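Glycosylation Associate Protein 3 (Streptococcus agalactiae serotype V, PDB 6OYC) belongs to the Gap123 complex of the accessory Sec system and probably assists glycosylation and export of a secreted adhesin. Local coordinates at residues I7-F12 against F131-L136; L26-C31 against L262-H267. All coordinates share one frame; numbering follows the deposited sequence.

How the interactions relate
Interaction 1 and interaction 2 meet through one sheet: strands 130-140 and 29-33 are neighbours in it, and the contact centres lie about 10 Å apart. Phe133 N to Val30 O and His134 ND1 to Ser29 OG, each at 2.8 Å, are probable hydrogen bonds between the two sites. Interaction 1 is buried, joining the end of strand 4-7 to strand 130-140 by backbone bonds and aromatic packing. Interaction 2 lies at the surface, where the turn between strands 22-26 and 29-33 meets the loop 262-267 of the C-terminal alpha/beta region, some 230 residues on. It has no hydrogen bond across it and relies on backbone and aliphatic van der Waals contact.

Interaction 1: I7-F12 against F131-L136; sequences IYWDDF and FTFHYL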
loop_
_atom_site.group_PDB
_atom_site.type_symbol
_atom_site.label_atom_id
_atom_site.label_comp_id
_atom_site.label_asym_id
_atom_site.label_seq_id
_atom_site.Cartn_x
_atom_site.Cartn_y
_atom_site.Cartn_z
ATOM N N ILE C 7 -7.824 -3.239 -0.557
ATOM C CA ILE C 7 -8.397 -4.356 -1.280
ATOM C C ILE C 7 -8.152 -4.132 -2.766
ATOM O O ILE C 7 -8.540 -3.091 -3.313
ATOM C CB ILE C 7 -9.900 -4.482 -0.957
ATOM C CG1 ILE C 7 -10.092 -4.995 0.468
ATOM C CG2 ILE C 7 -10.580 -5.380 -1.885
ATOM C CD1 ILE C 7 -11.366 -4.417 1.137
ATOM N N TYR C 8 -7.523 -5.111 -3.415
ATOM C CA TYR C 8 -6.967 -4.962 -4.750
ATOM C C TYR C 8 -7.622 -5.929 -5.729
ATOM O O TYR C 8 -8.064 -7.023 -5.355
ATOM C CB TYR C 8 -5.446 -5.195 -4.718
ATOM C CG TYR C 8 -4.724 -4.171 -3.879
ATOM C CD1 TYR C 8 -4.305 -2.967 -4.426
ATOM C CD2 TYR C 8 -4.480 -4.396 -2.533
ATOM C CE1 TYR C 8 -3.651 -2.015 -3.653
ATOM C CE2 TYR C 8 -3.832 -3.462 -1.759
ATOM C CZ TYR C 8 -3.421 -2.274 -2.317
ATOM O OH TYR C 8 -2.773 -1.341 -1.529
ATOM N N TRP C 9 -7.674 -5.517 -6.993
ATOM C CA TRP C 9 -8.246 -6.346 -8.053
ATOM C C TRP C 9 -7.219 -7.387 -8.491
ATOM O O TRP C 9 -6.146 -7.040 -8.998
ATOM C CB TRP C 9 -8.689 -5.465 -9.222
ATOM C CG TRP C 9 -9.306 -6.167 -10.400
ATOM C CD1 TRP C 9 -9.301 -7.511 -10.665
ATOM C CD2 TRP C 9 -10.013 -5.555 -11.482
ATOM N NE1 TRP C 9 -9.955 -7.764 -11.840
ATOM C CE2 TRP C 9 -10.411 -6.584 -12.359
ATOM C CE3 TRP C 9 -10.351 -4.235 -11.797
ATOM C CZ2 TRP C 9 -11.125 -6.339 -13.530
ATOM C CZ3 TRP C 9 -11.062 -3.994 -12.965
ATOM C CH2 TRP C 9 -11.436 -5.043 -13.817
ATOM N N ASP C 10 -7.551 -8.659 -8.291
ATOM C CA ASP C 10 -6.733 -9.781 -8.728
ATOM C C ASP C 10 -7.251 -10.353 -10.054
ATOM O O ASP C 10 -8.446 -10.303 -10.347
ATOM C CB ASP C 10 -6.724 -10.853 -7.649
ATOM C CG ASP C 10 -5.518 -11.705 -7.717
ATOM O OD1 ASP C 10 -5.526 -12.668 -8.510
ATOM O OD2 ASP C 10 -4.552 -11.408 -6.988
ATOM N N ASP C 11 -6.345 -10.902 -10.865
ATOM C CA ASP C 11 -6.757 -11.352 -12.196
ATOM C C ASP C 11 -7.328 -12.762 -12.220
ATOM O O ASP C 11 -7.803 -13.198 -13.285
ATOM C CB ASP C 11 -5.593 -11.291 -13.183
ATOM C CG ASP C 11 -4.337 -11.874 -12.623
ATOM O OD1 ASP C 11 -4.281 -12.048 -11.384
ATOM O OD2 ASP C 11 -3.422 -12.169 -13.426
ATOM N N PHE C 12 -7.321 -13.467 -11.091
ATOM C CA PHE C 12 -7.836 -14.830 -11.027
ATOM C C PHE C 12 -9.343 -14.895 -10.739
ATOM O O PHE C 12 -9.861 -14.168 -9.884
ATOM C CB PHE C 12 -7.069 -15.611 -9.959
ATOM C CG PHE C 12 -7.739 -16.866 -9.557
ATOM C CD1 PHE C 12 -7.804 -17.930 -10.435
ATOM C CD2 PHE C 12 -8.349 -16.972 -8.316
ATOM C CE1 PHE C 12 -8.446 -19.077 -10.078
ATOM C CE2 PHE C 12 -8.984 -18.125 -7.950
ATOM C CZ PHE C 12 -9.040 -19.183 -8.829
ATOM N N PHE C 131 -11.086 3.014 -17.663
ATOM C CA PHE C 131 -10.775 3.438 -16.307
ATOM C C PHE C 131 -9.531 2.705 -15.817
ATOM O O PHE C 131 -9.153 1.655 -16.353
ATOM C CB PHE C 131 -11.963 3.205 -15.363
ATOM C CG PHE C 131 -12.317 1.747 -15.162
ATOM C CD1 PHE C 131 -11.649 0.979 -14.221
ATOM C CD2 PHE C 131 -13.328 1.161 -15.895
ATOM C CE1 PHE C 131 -11.978 -0.349 -14.031
ATOM C CE2 PHE C 131 -13.665 -0.175 -15.704
ATOM C CZ PHE C 131 -12.991 -0.927 -14.779
ATOM N N THR C 132 -8.910 3.271 -14.773
ATOM C CA THR C 132 -7.830 2.636 -14.024
ATOM C C THR C 132 -8.296 2.443 -12.591
ATOM O O THR C 132 -8.559 3.420 -11.886
ATOM C CB THR C 132 -6.541 3.469 -14.043
ATOM O OG1 THR C 132 -6.044 3.558 -15.382
ATOM C CG2 THR C 132 -5.468 2.814 -13.163
ATOM N N PHE C 133 -8.390 1.190 -12.162
ATOM C CA PHE C 133 -8.768 0.858 -10.796
ATOM C C PHE C 133 -7.513 0.654 -9.958
ATOM O O PHE C 133 -6.590 -0.056 -10.375
ATOM C CB PHE C 133 -9.635 -0.400 -10.758
ATOM C CG PHE C 133 -9.910 -0.902 -9.367
ATOM C CD1 PHE C 133 -10.941 -0.355 -8.611
ATOM C CD2 PHE C 133 -9.127 -1.908 -8.807
ATOM C CE1 PHE C 133 -11.191 -0.813 -7.323
ATOM C CE2 PHE C 133 -9.372 -2.368 -7.535
ATOM C CZ PHE C 133 -10.405 -1.828 -6.788
ATOM N N HIS C 134 -7.485 1.269 -8.780
ATOM C CA HIS C 134 -6.357 1.125 -7.860
ATOM C C HIS C 134 -6.694 0.198 -6.703
ATOM O O HIS C 134 -6.020 -0.815 -6.509
ATOM C CB HIS C 134 -5.910 2.497 -7.333
ATOM C CG HIS C 134 -5.473 3.425 -8.416
ATOM N ND1 HIS C 134 -4.397 3.149 -9.234
ATOM C CD2 HIS C 134 -5.986 4.601 -8.850
ATOM C CE1 HIS C 134 -4.256 4.125 -10.114
ATOM N NE2 HIS C 134 -5.209 5.015 -9.906
ATOM N N TYR C 135 -7.723 0.528 -5.925
ATOM C CA TYR C 135 -8.049 -0.280 -4.758
ATOM C C TYR C 135 -9.355 0.204 -4.149
ATOM O O TYR C 135 -9.877 1.273 -4.483
ATOM C CB TYR C 135 -6.934 -0.246 -3.704
ATOM C CG TYR C 135 -6.580 1.128 -3.181
ATOM C CD1 TYR C 135 -7.403 1.790 -2.271
ATOM C CD2 TYR C 135 -5.395 1.757 -3.575
ATOM C CE1 TYR C 135 -7.063 3.049 -1.773
ATOM C CE2 TYR C 135 -5.047 3.016 -3.081
ATOM C CZ TYR C 135 -5.881 3.659 -2.185
ATOM O OH TYR C 135 -5.533 4.909 -1.706
ATOM N N LEU C 136 -9.869 -0.605 -3.241
ATOM C CA LEU C 136 -10.897 -0.182 -2.316
ATOM C C LEU C 136 -10.286 -0.149 -0.926
ATOM O O LEU C 136 -9.345 -0.899 -0.634
ATOM C CB LEU C 136 -12.102 -1.117 -2.342
ATOM C CG LEU C 136 -12.820 -1.381 -3.671
ATOM C CD1 LEU C 136 -13.946 -2.348 -3.427
ATOM C CD2 LEU C 136 -13.385 -0.119 -4.283
HETATM O O HOH W 1 -6.309 -3.264 -7.911
#
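Ile7 and Leu136 form an antiparallel hydrogen-bonded pair with CA atoms 5.0 Å apart, Ile7 N donating to Leu136 O at 2.8 Å and Leu136 N returning to Ile7 O with an N-H...O angle of 165°. Beyond Tyr8 the pairing gives way to a water, which accepts from Trp9 N and donates to His134 O. On its other edge strand 130-140 carries a classic beta bulge, His134 and Tyr135 both facing Asn75. The N-terminal part is consistent with an antiparallel beta sandwich of the galactose-binding-domain clan: Trp9 and Phe133 both touch Leu123 of the second sheet, and Leu136 touches Ile121. Within this interior Trp9 CB packs on Phe133 CE2 at 3.6 Å, while the six-membered end of the indole reaches Phe131 edge to edge, CZ3 to CE1 being 3.9 Å. Trp9 CG lies anti to its backbone N (chi1 -180°), which carries the indole toward both phenylalanines. Tyr8 and Tyr135 run alongside each other, pointing the same way, with Tyr8 CE1 3.7 Å from Tyr135 CB. Their hydroxyls bond beyond the sandwich: Tyr8 OH to Lys172 NZ, Tyr135 OH to Leu198 O.

Interaction 2: L26-C31 against L262-H267; sequences LGKSVC and LKSLPH
Gly27 CA lies 3.8 Å from Lys263 CA where two turns face each other. The backbone contact is a CA-H...O approach: Gly27 CA lies 3.3 Å from Lys263 O, with 128° at the hydrogen, a bent and therefore modest interaction. With no side chain on the side facing Lys263, the carbonyl can come directly against the Gly27 alpha carbon; the positive phi (68°) separately favours glycine. No conventional hydrogen bond links the segments; each turn is closed by its own, Ser29 N to Leu26 O in one and Leu265 N to Leu262 O in the other.

Aliphatic contact surrounds this centre. Lys263 CB rests 3.6 Å from Gly27 CA, and the chain, extended beyond CG, runs past the glycine peptide with CD 3.7 Å from Gly27 O. Pro266 approaches the preceding peptide, its CB 3.9 Å from Gly27 N and 4.3 Å from Leu26 CB.

The polar part is looser. Lys28 bends at chi3 (-81°), and its NZ comes 3.9 Å from Ser264 OG, too far for a hydrogen bond. That ammonium is instead engaged in a salt bridge with Asp201, a residue that the Ser264 side chain also touches.

Leu26 to Ser29 form a type II' turn with Gly27 at its second position, the classic two-residue link of a tight beta hairpin, here joining strands 22-26 and 29-33. It meets a type I turn from Leu262 to Leu265, in the connection leading to helix 270-281, so the arrangement is an interdomain contact between a beta-sandwich hairpin and a loop of the region built on a parallel sheet.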
loop_
_atom_site.group_PDB
_atom_site.type_symbol
_atom_site.label_atom_id
_atom_site.label_comp_id
_atom_site.label_asym_id
_atom_site.label_seq_id
_atom_site.Cartn_x
_atom_site.Cartn_y
_atom_site.Cartn_z
ATOM N N LEU C 26 -1.080 -3.359 -14.217
ATOM C CA LEU C 26 0.084 -2.502 -14.031
ATOM C C LEU C 26 0.341 -2.360 -12.537
ATOM O O LEU C 26 -0.320 -1.568 -11.854
ATOM C CB LEU C 26 -0.150 -1.139 -14.670
ATOM C CG LEU C 26 -0.190 -1.210 -16.190
ATOM C CD1 LEU C 26 -0.809 0.046 -16.783
ATOM C CD2 LEU C 26 1.213 -1.462 -16.746
ATOM N N GLY C 27 1.317 -3.113 -12.038
ATOM C CA GLY C 27 1.651 -3.080 -10.633
ATOM C C GLY C 27 0.542 -3.670 -9.797
ATOM O O GLY C 27 0.178 -4.834 -9.970
ATOM N N LYS C 28 -0.029 -2.871 -8.905
ATOM C CA LYS C 28 -1.207 -3.295 -8.167
ATOM C C LYS C 28 -2.501 -2.815 -8.806
ATOM O O LYS C 28 -3.573 -3.264 -8.401
ATOM C CB LYS C 28 -1.117 -2.801 -6.714
ATOM C CG LYS C 28 -0.057 -3.572 -5.902
ATOM C CD LYS C 28 -0.058 -3.231 -4.414
ATOM C CE LYS C 28 0.708 -1.932 -4.148
ATOM N NZ LYS C 28 0.927 -1.699 -2.690
ATOM N N SER C 29 -2.429 -1.943 -9.803
ATOM C CA SER C 29 -3.603 -1.340 -10.407
ATOM C C SER C 29 -3.995 -2.067 -11.692
ATOM O O SER C 29 -3.235 -2.866 -12.244
ATOM C CB SER C 29 -3.342 0.137 -10.692
ATOM O OG SER C 29 -2.943 0.785 -9.508
ATOM N N VAL C 30 -5.212 -1.779 -12.159
ATOM C CA VAL C 30 -5.782 -2.434 -13.331
ATOM C C VAL C 30 -6.279 -1.367 -14.302
ATOM O O VAL C 30 -7.084 -0.502 -13.929
ATOM C CB VAL C 30 -6.920 -3.401 -12.951
ATOM C CG1 VAL C 30 -7.372 -4.187 -14.163
ATOM C CG2 VAL C 30 -6.463 -4.338 -11.844
ATOM N N CYS C 31 -5.796 -1.421 -15.541
ATOM C CA CYS C 31 -6.271 -0.550 -16.614
ATOM C C CYS C 31 -7.283 -1.297 -17.488
ATOM O O CYS C 31 -6.995 -2.382 -18.009
ATOM C CB CYS C 31 -5.110 -0.030 -17.464
ATOM S SG CYS C 31 -5.648 1.014 -18.882
ATOM N N LEU C 262 8.504 -4.083 -6.697
ATOM C CA LEU C 262 8.502 -3.255 -7.896
ATOM C C LEU C 262 7.100 -2.808 -8.291
ATOM O O LEU C 262 6.950 -1.777 -8.951
ATOM C CB LEU C 262 9.146 -4.008 -9.055
ATOM C CG LEU C 262 10.624 -4.352 -8.901
ATOM C CD1 LEU C 262 11.173 -5.000 -10.180
ATOM C CD2 LEU C 262 11.434 -3.119 -8.515
ATOM N N LYS C 263 6.062 -3.556 -7.906
ATOM C CA LYS C 263 4.714 -3.194 -8.337
ATOM C C LYS C 263 4.278 -1.825 -7.825
ATOM O O LYS C 263 3.299 -1.278 -8.341
ATOM C CB LYS C 263 3.714 -4.268 -7.904
ATOM C CG LYS C 263 4.003 -5.634 -8.509
ATOM C CD LYS C 263 2.910 -6.636 -8.195
ATOM C CE LYS C 263 3.046 -7.856 -9.084
ATOM N NZ LYS C 263 1.898 -8.782 -8.915
ATOM N N SER C 264 4.980 -1.249 -6.847
ATOM C CA SER C 264 4.700 0.131 -6.473
ATOM C C SER C 264 5.359 1.154 -7.401
ATOM O O SER C 264 5.087 2.350 -7.256
ATOM C CB SER C 264 5.131 0.386 -5.023
ATOM O OG SER C 264 4.318 -0.344 -4.109
ATOM N N LEU C 265 6.206 0.733 -8.342
ATOM C CA LEU C 265 6.725 1.607 -9.400
ATOM C C LEU C 265 6.431 0.999 -10.771
ATOM O O LEU C 265 7.350 0.585 -11.490
ATOM C CB LEU C 265 8.231 1.837 -9.247
ATOM C CG LEU C 265 8.871 2.240 -7.924
ATOM C CD1 LEU C 265 10.250 1.606 -7.809
ATOM C CD2 LEU C 265 8.976 3.753 -7.850
ATOM N N PRO C 266 5.159 0.978 -11.187
ATOM C CA PRO C 266 4.795 0.189 -12.385
ATOM C C PRO C 266 5.389 0.692 -13.701
ATOM O O PRO C 266 5.548 -0.106 -14.635
ATOM C CB PRO C 266 3.260 0.265 -12.405
ATOM C CG PRO C 266 2.919 1.481 -11.606
ATOM C CD PRO C 266 3.983 1.597 -10.549
ATOM N N HIS C 267 5.708 1.980 -13.824
ATOM C CA HIS C 267 6.162 2.526 -15.095
ATOM C C HIS C 267 7.661 2.390 -15.276
ATOM O O HIS C 267 8.253 3.095 -16.103
ATOM C CB HIS C 267 5.731 3.990 -15.218
ATOM C CG HIS C 267 4.270 4.160 -15.496
ATOM N ND1 HIS C 267 3.292 3.648 -14.671
ATOM C CD2 HIS C 267 3.620 4.769 -16.515
ATOM C CE1 HIS C 267 2.102 3.937 -15.166
ATOM N NE2 HIS C 267 2.273 4.617 -16.286
#